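Local coordinates for protein single-stranded-DNA-specific exonuclease RecJ (Thermus thermophilus, PDB 2ZXR) that degrades single-stranded DNA in the 5' to 3' direction as a divalent-metal-dependent exonuclease, magnesium being the preferred cofactor, at residues 4-9 against 423-428; 356-361 against 370-375; 504-509 against 523-528. All coordinates share one frame; numbering follows the deposited sequence.

Contact 1: residues 4-9 against 423-428; sequences RVRWRV and DPVREV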
loop_
_atom_site.group_PDB
_atom_site.type_symbol
_atom_site.label_atom_id
_atom_site.label_comp_id
_atom_site.label_asym_id
_atom_site.label_seq_id
_atom_site.Cartn_x
_atom_site.Cartn_y
_atom_site.Cartn_z
ATOM N N ARG A 4 9.941 -0.781 -16.882
ATOM C CA ARG A 4 9.896 0.538 -16.267
ATOM C C ARG A 4 9.573 0.369 -14.769
ATOM O O ARG A 4 9.004 1.261 -14.132
ATOM C CB ARG A 4 8.856 1.425 -16.970
ATOM C CG ARG A 4 9.376 2.062 -18.260
ATOM C CD ARG A 4 8.345 2.944 -18.944
ATOM N NE ARG A 4 7.304 2.159 -19.597
ATOM C CZ ARG A 4 6.003 2.321 -19.380
ATOM N NH1 ARG A 4 5.577 3.244 -18.515
ATOM N NH2 ARG A 4 5.127 1.570 -20.041
ATOM N N VAL A 5 9.955 -0.789 -14.226
ATOM C CA VAL A 5 9.750 -1.130 -12.823
ATOM C C VAL A 5 11.094 -1.106 -12.094
ATOM O O VAL A 5 11.960 -1.917 -12.383
ATOM C CB VAL A 5 9.166 -2.567 -12.652
ATOM C CG1 VAL A 5 8.989 -2.892 -11.164
ATOM C CG2 VAL A 5 7.841 -2.695 -13.388
ATOM N N ARG A 6 11.259 -0.191 -11.150
ATOM C CA ARG A 6 12.504 -0.090 -10.387
ATOM C C ARG A 6 12.344 -0.684 -8.985
ATOM O O ARG A 6 11.355 -0.405 -8.306
ATOM C CB ARG A 6 12.919 1.386 -10.225
ATOM C CG ARG A 6 13.613 2.038 -11.429
ATOM C CD ARG A 6 12.864 1.807 -12.734
ATOM N NE ARG A 6 13.086 2.875 -13.712
ATOM C CZ ARG A 6 13.288 2.667 -15.010
ATOM N NH1 ARG A 6 13.316 1.426 -15.493
ATOM N NH2 ARG A 6 13.409 3.702 -15.836
ATOM N N TRP A 7 13.299 -1.504 -8.559
ATOM C CA TRP A 7 13.265 -2.045 -7.199
ATOM C C TRP A 7 14.186 -1.175 -6.338
ATOM O O TRP A 7 15.300 -0.844 -6.743
ATOM C CB TRP A 7 13.772 -3.476 -7.158
ATOM C CG TRP A 7 12.851 -4.479 -7.771
ATOM C CD1 TRP A 7 11.915 -4.256 -8.737
ATOM C CD2 TRP A 7 12.860 -5.881 -7.536
ATOM N NE1 TRP A 7 11.346 -5.445 -9.128
ATOM C CE2 TRP A 7 11.907 -6.457 -8.406
ATOM C CE3 TRP A 7 13.587 -6.714 -6.675
ATOM C CZ2 TRP A 7 11.661 -7.823 -8.443
ATOM C CZ3 TRP A 7 13.340 -8.085 -6.710
ATOM C CH2 TRP A 7 12.384 -8.623 -7.590
ATOM N N ARG A 8 13.709 -0.801 -5.161
ATOM C CA ARG A 8 14.471 0.008 -4.232
ATOM C C ARG A 8 14.442 -0.602 -2.827
ATOM O O ARG A 8 13.406 -1.122 -2.377
ATOM C CB ARG A 8 13.906 1.425 -4.165
ATOM C CG ARG A 8 14.458 2.221 -2.983
ATOM C CD ARG A 8 13.948 3.650 -2.962
ATOM N NE ARG A 8 14.270 4.362 -4.200
ATOM C CZ ARG A 8 15.479 4.828 -4.517
ATOM N NH1 ARG A 8 16.497 4.662 -3.679
ATOM N NH2 ARG A 8 15.673 5.458 -5.675
ATOM N N VAL A 9 15.574 -0.526 -2.136
ATOM C CA VAL A 9 15.663 -1.048 -0.782
ATOM C C VAL A 9 15.528 0.102 0.196
ATOM O O VAL A 9 16.284 1.079 0.129
ATOM C CB VAL A 9 17.010 -1.754 -0.536
ATOM C CG1 VAL A 9 17.055 -2.297 0.875
ATOM C CG2 VAL A 9 17.196 -2.883 -1.531
ATOM N N ASP A 423 8.369 8.990 -19.425
ATOM C CA ASP A 423 7.524 7.811 -19.248
ATOM C C ASP A 423 7.285 7.523 -17.771
ATOM O O ASP A 423 8.152 7.770 -16.929
ATOM C CB ASP A 423 8.176 6.586 -19.880
ATOM C CG ASP A 423 8.211 6.667 -21.389
ATOM O OD1 ASP A 423 8.958 5.875 -22.006
ATOM O OD2 ASP A 423 7.480 7.519 -21.946
ATOM N N PRO A 424 6.084 7.027 -17.433
ATOM C CA PRO A 424 5.823 6.721 -16.017
ATOM C C PRO A 424 6.657 5.487 -15.638
ATOM O O PRO A 424 6.923 4.640 -16.491
ATOM C CB PRO A 424 4.320 6.404 -15.996
ATOM C CG PRO A 424 3.776 7.211 -17.176
ATOM C CD PRO A 424 4.841 6.993 -18.230
ATOM N N VAL A 425 7.063 5.395 -14.371
ATOM C CA VAL A 425 7.824 4.247 -13.867
ATOM C C VAL A 425 7.184 3.731 -12.578
ATOM O O VAL A 425 6.645 4.511 -11.794
ATOM C CB VAL A 425 9.306 4.615 -13.559
ATOM C CG1 VAL A 425 10.021 4.980 -14.842
ATOM C CG2 VAL A 425 9.367 5.771 -12.539
ATOM N N ARG A 426 7.243 2.419 -12.364
ATOM C CA ARG A 426 6.671 1.804 -11.165
ATOM C C ARG A 426 7.807 1.438 -10.213
ATOM O O ARG A 426 8.861 0.961 -10.638
ATOM C CB ARG A 426 5.865 0.541 -11.542
ATOM C CG ARG A 426 5.298 -0.240 -10.351
ATOM C CD ARG A 426 4.060 -1.094 -10.710
ATOM N NE ARG A 426 4.349 -2.281 -11.524
ATOM C CZ ARG A 426 4.900 -3.409 -11.065
ATOM N NH1 ARG A 426 5.123 -4.429 -11.895
ATOM N NH2 ARG A 426 5.223 -3.531 -9.776
ATOM N N GLU A 427 7.613 1.705 -8.932
ATOM C CA GLU A 427 8.623 1.350 -7.942
ATOM C C GLU A 427 8.113 0.205 -7.063
ATOM O O GLU A 427 6.920 0.119 -6.789
ATOM C CB GLU A 427 8.968 2.529 -7.037
ATOM C CG GLU A 427 9.675 2.052 -5.760
ATOM C CD GLU A 427 10.192 3.165 -4.869
ATOM O OE1 GLU A 427 11.148 3.868 -5.286
ATOM O OE2 GLU A 427 9.647 3.332 -3.749
ATOM N N VAL A 428 9.015 -0.691 -6.676
ATOM C CA VAL A 428 8.692 -1.789 -5.767
ATOM C C VAL A 428 9.598 -1.486 -4.579
ATOM O O VAL A 428 10.821 -1.473 -4.717
ATOM C CB VAL A 428 9.061 -3.172 -6.328
ATOM C CG1 VAL A 428 8.740 -4.239 -5.291
ATOM C CG2 VAL A 428 8.287 -3.451 -7.614
#

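Contact 2: residues 356-361 against 370-375; sequences LRPVFL and RSLAPI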
loop_
_atom_site.group_PDB
_atom_site.type_symbol
_atom_site.label_atom_id
_atom_site.label_comp_id
_atom_site.label_asym_id
_atom_site.label_seq_id
_atom_site.Cartn_x
_atom_site.Cartn_y
_atom_site.Cartn_z
ATOM N N LEU A 356 0.944 0.604 -17.531
ATOM C CA LEU A 356 1.733 1.666 -16.913
ATOM C C LEU A 356 1.672 2.940 -17.772
ATOM O O LEU A 356 2.683 3.606 -17.996
ATOM C CB LEU A 356 3.182 1.211 -16.735
ATOM C CG LEU A 356 3.657 1.005 -15.288
ATOM C CD1 LEU A 356 2.541 0.445 -14.396
ATOM C CD2 LEU A 356 4.869 0.095 -15.306
ATOM N N ARG A 357 0.471 3.262 -18.254
ATOM C CA ARG A 357 0.241 4.450 -19.075
ATOM C C ARG A 357 -1.090 5.101 -18.687
ATOM O O ARG A 357 -2.007 4.437 -18.205
ATOM C CB ARG A 357 0.156 4.084 -20.556
ATOM C CG ARG A 357 1.401 3.509 -21.178
ATOM C CD ARG A 357 2.497 4.527 -21.225
ATOM N NE ARG A 357 3.674 3.972 -21.873
ATOM C CZ ARG A 357 4.796 4.648 -22.083
ATOM N NH1 ARG A 357 4.885 5.914 -21.696
ATOM N NH2 ARG A 357 5.828 4.048 -22.659
ATOM N N PRO A 358 -1.209 6.418 -18.895
ATOM C CA PRO A 358 -2.457 7.106 -18.564
ATOM C C PRO A 358 -3.520 6.487 -19.486
ATOM O O PRO A 358 -3.208 6.109 -20.629
ATOM C CB PRO A 358 -2.157 8.560 -18.925
ATOM C CG PRO A 358 -0.663 8.661 -18.824
ATOM C CD PRO A 358 -0.189 7.357 -19.395
ATOM N N VAL A 359 -4.754 6.348 -19.010
ATOM C CA VAL A 359 -5.790 5.770 -19.853
ATOM C C VAL A 359 -7.008 6.665 -19.848
ATOM O O VAL A 359 -7.438 7.167 -18.800
ATOM C CB VAL A 359 -6.165 4.326 -19.399
ATOM C CG1 VAL A 359 -7.330 3.763 -20.243
ATOM C CG2 VAL A 359 -4.952 3.418 -19.562
ATOM N N PHE A 360 -7.520 6.896 -21.055
ATOM C CA PHE A 360 -8.689 7.717 -21.314
ATOM C C PHE A 360 -9.661 6.826 -22.091
ATOM O O PHE A 360 -9.312 6.295 -23.146
ATOM C CB PHE A 360 -8.339 8.917 -22.210
ATOM C CG PHE A 360 -7.282 9.822 -21.650
ATOM C CD1 PHE A 360 -5.958 9.387 -21.532
ATOM C CD2 PHE A 360 -7.614 11.090 -21.211
ATOM C CE1 PHE A 360 -4.975 10.215 -20.975
ATOM C CE2 PHE A 360 -6.652 11.919 -20.653
ATOM C CZ PHE A 360 -5.328 11.480 -20.532
ATOM N N LEU A 361 -10.875 6.681 -21.580
ATOM C CA LEU A 361 -11.905 5.873 -22.221
ATOM C C LEU A 361 -13.146 6.729 -22.383
ATOM O O LEU A 361 -13.490 7.540 -21.490
ATOM C CB LEU A 361 -12.266 4.670 -21.336
ATOM C CG LEU A 361 -11.572 3.320 -21.546
ATOM C CD1 LEU A 361 -10.148 3.492 -22.036
ATOM C CD2 LEU A 361 -11.672 2.509 -20.247
ATOM N N ARG A 370 -7.765 7.555 -15.940
ATOM C CA ARG A 370 -6.990 7.022 -14.835
ATOM C C ARG A 370 -5.589 7.351 -15.288
ATOM O O ARG A 370 -5.224 7.092 -16.436
ATOM C CB ARG A 370 -7.149 5.494 -14.658
ATOM C CG ARG A 370 -8.529 5.068 -14.106
ATOM C CD ARG A 370 -8.809 5.650 -12.704
ATOM N NE ARG A 370 -10.167 5.349 -12.227
ATOM C CZ ARG A 370 -11.269 6.017 -12.582
ATOM N NH1 ARG A 370 -11.214 7.060 -13.422
ATOM N NH2 ARG A 370 -12.449 5.626 -12.112
ATOM N N SER A 371 -4.804 7.943 -14.405
ATOM C CA SER A 371 -3.450 8.294 -14.757
ATOM C C SER A 371 -2.499 7.978 -13.610
ATOM O O SER A 371 -2.917 7.521 -12.537
ATOM C CB SER A 371 -3.365 9.788 -15.099
ATOM O OG SER A 371 -2.106 10.108 -15.690
ATOM N N LEU A 372 -1.216 8.239 -13.846
ATOM C CA LEU A 372 -0.184 7.972 -12.851
ATOM C C LEU A 372 1.033 8.796 -13.186
ATOM O O LEU A 372 1.029 9.596 -14.115
ATOM C CB LEU A 372 0.266 6.508 -12.929
ATOM C CG LEU A 372 1.172 6.133 -14.124
ATOM C CD1 LEU A 372 1.667 4.684 -13.963
ATOM C CD2 LEU A 372 0.416 6.260 -15.466
ATOM N N ALA A 373 2.079 8.559 -12.406
ATOM C CA ALA A 373 3.400 9.130 -12.637
ATOM C C ALA A 373 3.476 10.619 -12.726
ATOM O O ALA A 373 2.961 11.313 -11.831
ATOM C CB ALA A 373 3.961 8.513 -13.864
ATOM N N PRO A 374 4.136 11.158 -13.774
ATOM C CA PRO A 374 4.111 12.613 -13.707
ATOM C C PRO A 374 2.964 13.156 -14.542
ATOM O O PRO A 374 2.932 14.337 -14.857
ATOM C CB PRO A 374 5.465 12.994 -14.275
ATOM C CG PRO A 374 5.617 12.007 -15.397
ATOM C CD PRO A 374 5.163 10.709 -14.743
ATOM N N ILE A 375 2.021 12.303 -14.925
ATOM C CA ILE A 375 0.931 12.824 -15.734
ATOM C C ILE A 375 -0.361 12.954 -14.982
ATOM O O ILE A 375 -0.957 11.964 -14.552
ATOM C CB ILE A 375 0.687 11.988 -16.976
ATOM C CG1 ILE A 375 1.980 11.893 -17.779
ATOM C CG2 ILE A 375 -0.417 12.635 -17.822
ATOM C CD1 ILE A 375 1.845 11.035 -18.977
#

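Contact 3: residues 504-509 against 523-528; sequences EVAGLL and QAVDLR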
loop_
_atom_site.group_PDB
_atom_site.type_symbol
_atom_site.label_atom_id
_atom_site.label_comp_id
_atom_site.label_asym_id
_atom_site.label_seq_id
_atom_site.Cartn_x
_atom_site.Cartn_y
_atom_site.Cartn_z
ATOM N N GLU A 504 15.704 -12.762 -8.481
ATOM C CA GLU A 504 15.500 -11.817 -7.399
ATOM C C GLU A 504 13.990 -11.854 -7.211
ATOM O O GLU A 504 13.256 -11.916 -8.187
ATOM C CB GLU A 504 15.930 -10.412 -7.810
ATOM C CG GLU A 504 17.233 -10.010 -7.210
ATOM C CD GLU A 504 17.663 -8.646 -7.631
ATOM O OE1 GLU A 504 18.528 -8.109 -6.919
ATOM O OE2 GLU A 504 17.155 -8.115 -8.658
ATOM N N VAL A 505 13.533 -11.827 -5.969
ATOM C CA VAL A 505 12.100 -11.879 -5.688
ATOM C C VAL A 505 11.684 -10.846 -4.661
ATOM O O VAL A 505 12.347 -10.709 -3.632
ATOM C CB VAL A 505 11.681 -13.235 -5.094
ATOM C CG1 VAL A 505 10.184 -13.178 -4.693
ATOM C CG2 VAL A 505 11.935 -14.360 -6.094
ATOM N N ALA A 506 10.583 -10.141 -4.942
ATOM C CA ALA A 506 10.019 -9.170 -4.021
ATOM C C ALA A 506 8.806 -9.934 -3.514
ATOM O O ALA A 506 7.879 -10.201 -4.287
ATOM C CB ALA A 506 9.581 -7.940 -4.743
ATOM N N GLY A 507 8.786 -10.307 -2.236
ATOM C CA GLY A 507 7.648 -11.080 -1.789
ATOM C C GLY A 507 7.051 -10.836 -0.426
ATOM O O GLY A 507 7.691 -10.280 0.452
ATOM N N LEU A 508 5.815 -11.297 -0.263
ATOM C CA LEU A 508 5.077 -11.166 0.990
ATOM C C LEU A 508 5.314 -12.396 1.859
ATOM O O LEU A 508 5.153 -13.530 1.389
ATOM C CB LEU A 508 3.574 -11.050 0.689
ATOM C CG LEU A 508 3.176 -9.844 -0.164
ATOM C CD1 LEU A 508 1.808 -10.090 -0.882
ATOM C CD2 LEU A 508 3.112 -8.611 0.766
ATOM N N LEU A 509 5.683 -12.176 3.114
ATOM C CA LEU A 509 5.905 -13.277 4.047
ATOM C C LEU A 509 4.501 -13.788 4.375
ATOM O O LEU A 509 3.670 -13.044 4.900
ATOM C CB LEU A 509 6.555 -12.789 5.345
ATOM C CG LEU A 509 7.481 -13.763 6.102
ATOM C CD1 LEU A 509 7.356 -13.483 7.562
ATOM C CD2 LEU A 509 7.206 -15.242 5.794
ATOM N N GLN A 523 4.972 -15.377 -0.989
ATOM C CA GLN A 523 4.123 -15.246 -2.149
ATOM C C GLN A 523 4.808 -14.150 -2.935
ATOM O O GLN A 523 4.841 -12.998 -2.496
ATOM C CB GLN A 523 2.733 -14.772 -1.725
ATOM C CG GLN A 523 1.740 -14.598 -2.868
ATOM C CD GLN A 523 1.194 -15.933 -3.364
ATOM O OE1 GLN A 523 0.849 -16.809 -2.564
ATOM N NE2 GLN A 523 1.096 -16.087 -4.689
ATOM N N ALA A 524 5.347 -14.496 -4.091
ATOM C CA ALA A 524 6.040 -13.503 -4.901
ATOM C C ALA A 524 5.093 -12.495 -5.571
ATOM O O ALA A 524 4.101 -12.893 -6.161
ATOM C CB ALA A 524 6.895 -14.206 -5.959
ATOM N N VAL A 525 5.393 -11.197 -5.453
ATOM C CA VAL A 525 4.599 -10.161 -6.105
ATOM C C VAL A 525 5.361 -9.789 -7.382
ATOM O O VAL A 525 4.754 -9.439 -8.407
ATOM C CB VAL A 525 4.382 -8.891 -5.226
ATOM C CG1 VAL A 525 3.749 -9.274 -3.899
ATOM C CG2 VAL A 525 5.678 -8.179 -5.004
ATOM N N ASP A 526 6.688 -9.822 -7.327
ATOM C CA ASP A 526 7.461 -9.578 -8.543
ATOM C C ASP A 526 8.655 -10.512 -8.490
ATOM O O ASP A 526 9.109 -10.898 -7.407
ATOM C CB ASP A 526 7.922 -8.123 -8.711
ATOM C CG ASP A 526 8.276 -7.786 -10.183
ATOM O OD1 ASP A 526 8.116 -8.668 -11.066
ATOM O OD2 ASP A 526 8.713 -6.644 -10.474
ATOM N N LEU A 527 9.141 -10.882 -9.667
ATOM C CA LEU A 527 10.255 -11.811 -9.798
ATOM C C LEU A 527 11.035 -11.456 -11.070
ATOM O O LEU A 527 10.425 -11.142 -12.108
ATOM C CB LEU A 527 9.679 -13.228 -9.869
ATOM C CG LEU A 527 10.507 -14.462 -10.201
ATOM C CD1 LEU A 527 9.598 -15.673 -10.049
ATOM C CD2 LEU A 527 11.040 -14.394 -11.633
ATOM N N ARG A 528 12.370 -11.517 -10.998
ATOM C CA ARG A 528 13.193 -11.155 -12.149
ATOM C C ARG A 528 14.649 -11.631 -12.106
ATOM O O ARG A 528 15.151 -12.099 -11.083
ATOM C CB ARG A 528 13.213 -9.633 -12.285
ATOM C CG ARG A 528 14.017 -8.968 -11.170
ATOM C CD ARG A 528 14.102 -7.452 -11.297
ATOM N NE ARG A 528 15.037 -6.889 -10.319
ATOM C CZ ARG A 528 15.345 -5.597 -10.228
ATOM N NH1 ARG A 528 14.790 -4.723 -11.055
ATOM N NH2 ARG A 528 16.203 -5.177 -9.311
#

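Contact 1: residues 4-9 against 423-428
Val-5, Arg-6 and Trp-7 pair in parallel with Arg-426, Glu-427 and Val-428, and four backbone hydrogen bonds stitch the ladder, the shortest from Arg-6 N to Arg-426 O (2.7 Å). On the face carrying Val-5, Trp-7 and Val-428, Val-5 CG1 meets Val-428 CG2 at 3.7 Å. Val-428 CB lies over the five-membered ring of Trp-7, 4.3 Å from its centroid, in a CH-pi contact. Val-5 CG2 comes over a face of the Arg-426 guanidinium, 3.6 Å from NH1, the side chains running alongside. On the other face Arg-8 NE and Glu-427 OE1 form a salt bridge at 3.3 Å, its hydrogen bond weak and bent; the stronger partner of Arg-8 is Glu-534. Ahead of the strands, a bend at chi3 (-74°) turns the Arg-4 guanidinium so that NH1 bonds to Pro-424 O at 2.8 Å, the oxygen in the guanidinium plane but NH1 tilted from the carbonyl plane. Further out, this guanidinium also bonds to the carbonyls of Thr-355 and Leu-356, Trp-7 NE1 is held by Asp-526 OD2, and the backbone of 5-9 bonds to Glu-534. This is a parallel strand pair, 5-9 being outermost in the mixed sheet that continues into the OB domain.

Contact 2: residues 356-361 against 370-375
Pro-358 sits against three side chains of the returning segment, while the backbone of the next residue, Val-359, closes an antiparallel pair with Arg-370. Both hydrogen bonds of that pair are made: Val-359 N gives to Arg-370 O at 2.7 Å, almost straight at 176°, and Arg-370 N returns the favour to Val-359 O at 2.9 Å, lying in the carbonyl plane. Pro-358 has no N-H to give, and it meets 370-375 through carbon. Its CA-H leans on Arg-370 O, which thus has a second, softer neighbour. On the other side of the strand, the backbones of Pro-358 and Phe-360 bond to Ile-332. Ser-371 OG rests beside the proline ring, 3.6 Å from Pro-358 CB, and its chi1 of -169° directs it to the side of Ile-375 O; the modelled 2.5 Å between OG and that oxygen is doubtfully short for a hydrogen bond. Ile-375 N gives to Leu-372 O, closing a type II' turn that holds the loop as it folds back, while the Ser-371 backbone pairs with Glu-396. The turn brings Ile-375 CD1 to a tight 3.5 Å from Pro-358 CG, the two side chains crossing at about a right angle. Leu-372 reaches over with CD2, 3.7 Å from Arg-357 C, and its CD1 lies against Leu-356 CD1 (4.3 Å). The polar end of Arg-357 goes to Asp-423 OD2, a salt bridge. The two segments lie in the DHHA1 domain, at the end of the hairpin 359-363/366-370: helix 341-355 packs against Val-359 and Arg-370, helix 407-419 receives Ile-375 and Phe-360, helix 377-383 touches Ser-371 and Phe-360, and strand 332-335 pairs with the other edge of 359-363.

Contact 3: residues 504-509 against 523-528
With chi1 at 70°, Arg-528 places CG between its backbone N and carbonyl carbon and then runs extended to NE, alongside a Glu-504 chain that is itself extended beyond CG. The planes of the two end groups are turned only 16° from each other. Glu-504 OE2 takes Arg-528 NE at 3.0 Å and Arg-528 NH2 at 3.2 Å, both with the oxygen in the guanidinium plane, so one oxygen carries the whole salt bridge. NH2 also gives to Ala-532 O, and the guanidinium makes a cation-pi contact with Trp-7. In the backbone Glu-504 and Arg-528 form a hydrogen-bonded antiparallel pair, part of the long hairpin 503-514/517-528 of the RecJ OB domain. The register then slips by one at a classic beta bulge: Val-525 and Asp-526 both face Ala-506, whose O accepts from Val-525 N at 2.9 Å and Asp-526 N at 3.3 Å. Beyond it, Leu-508 and Gln-523 exchange two bonds. At the bulge, Val-525 CG1 meets Leu-508 CD1 at 3.7 Å, the side chains crossing at about a right angle. On the face opposite Leu-508, Val-505 CG1 touches Ala-524 CB at 3.7 Å, where Phe-482 and Leu-484 of strand 479-484 also press on Val-505.

How the contacts relate
From the N terminus, strand 5-9 waits more than 400 residues for its partner: contact 1 closes only at 423-428, so the loop it spans takes in the whole DHH and DHHA1 region. Contact 2 is a short hairpin closure inside that span, its closest ends nine residues apart. Contact 3 opens afterwards and closes a second local hairpin, in series with both. Contact 1 is the middle piece. Arg-4 and Asp-423 reach Leu-356 and Arg-357 of contact 2, tying the DHHA1 domain to the start of the sheet, and Trp-7 reaches Glu-504, Ala-506 and Asp-526 of contact 3 in that same sheet. Contacts 2 and 3 do not touch, their nearest atoms being about 9 Å apart.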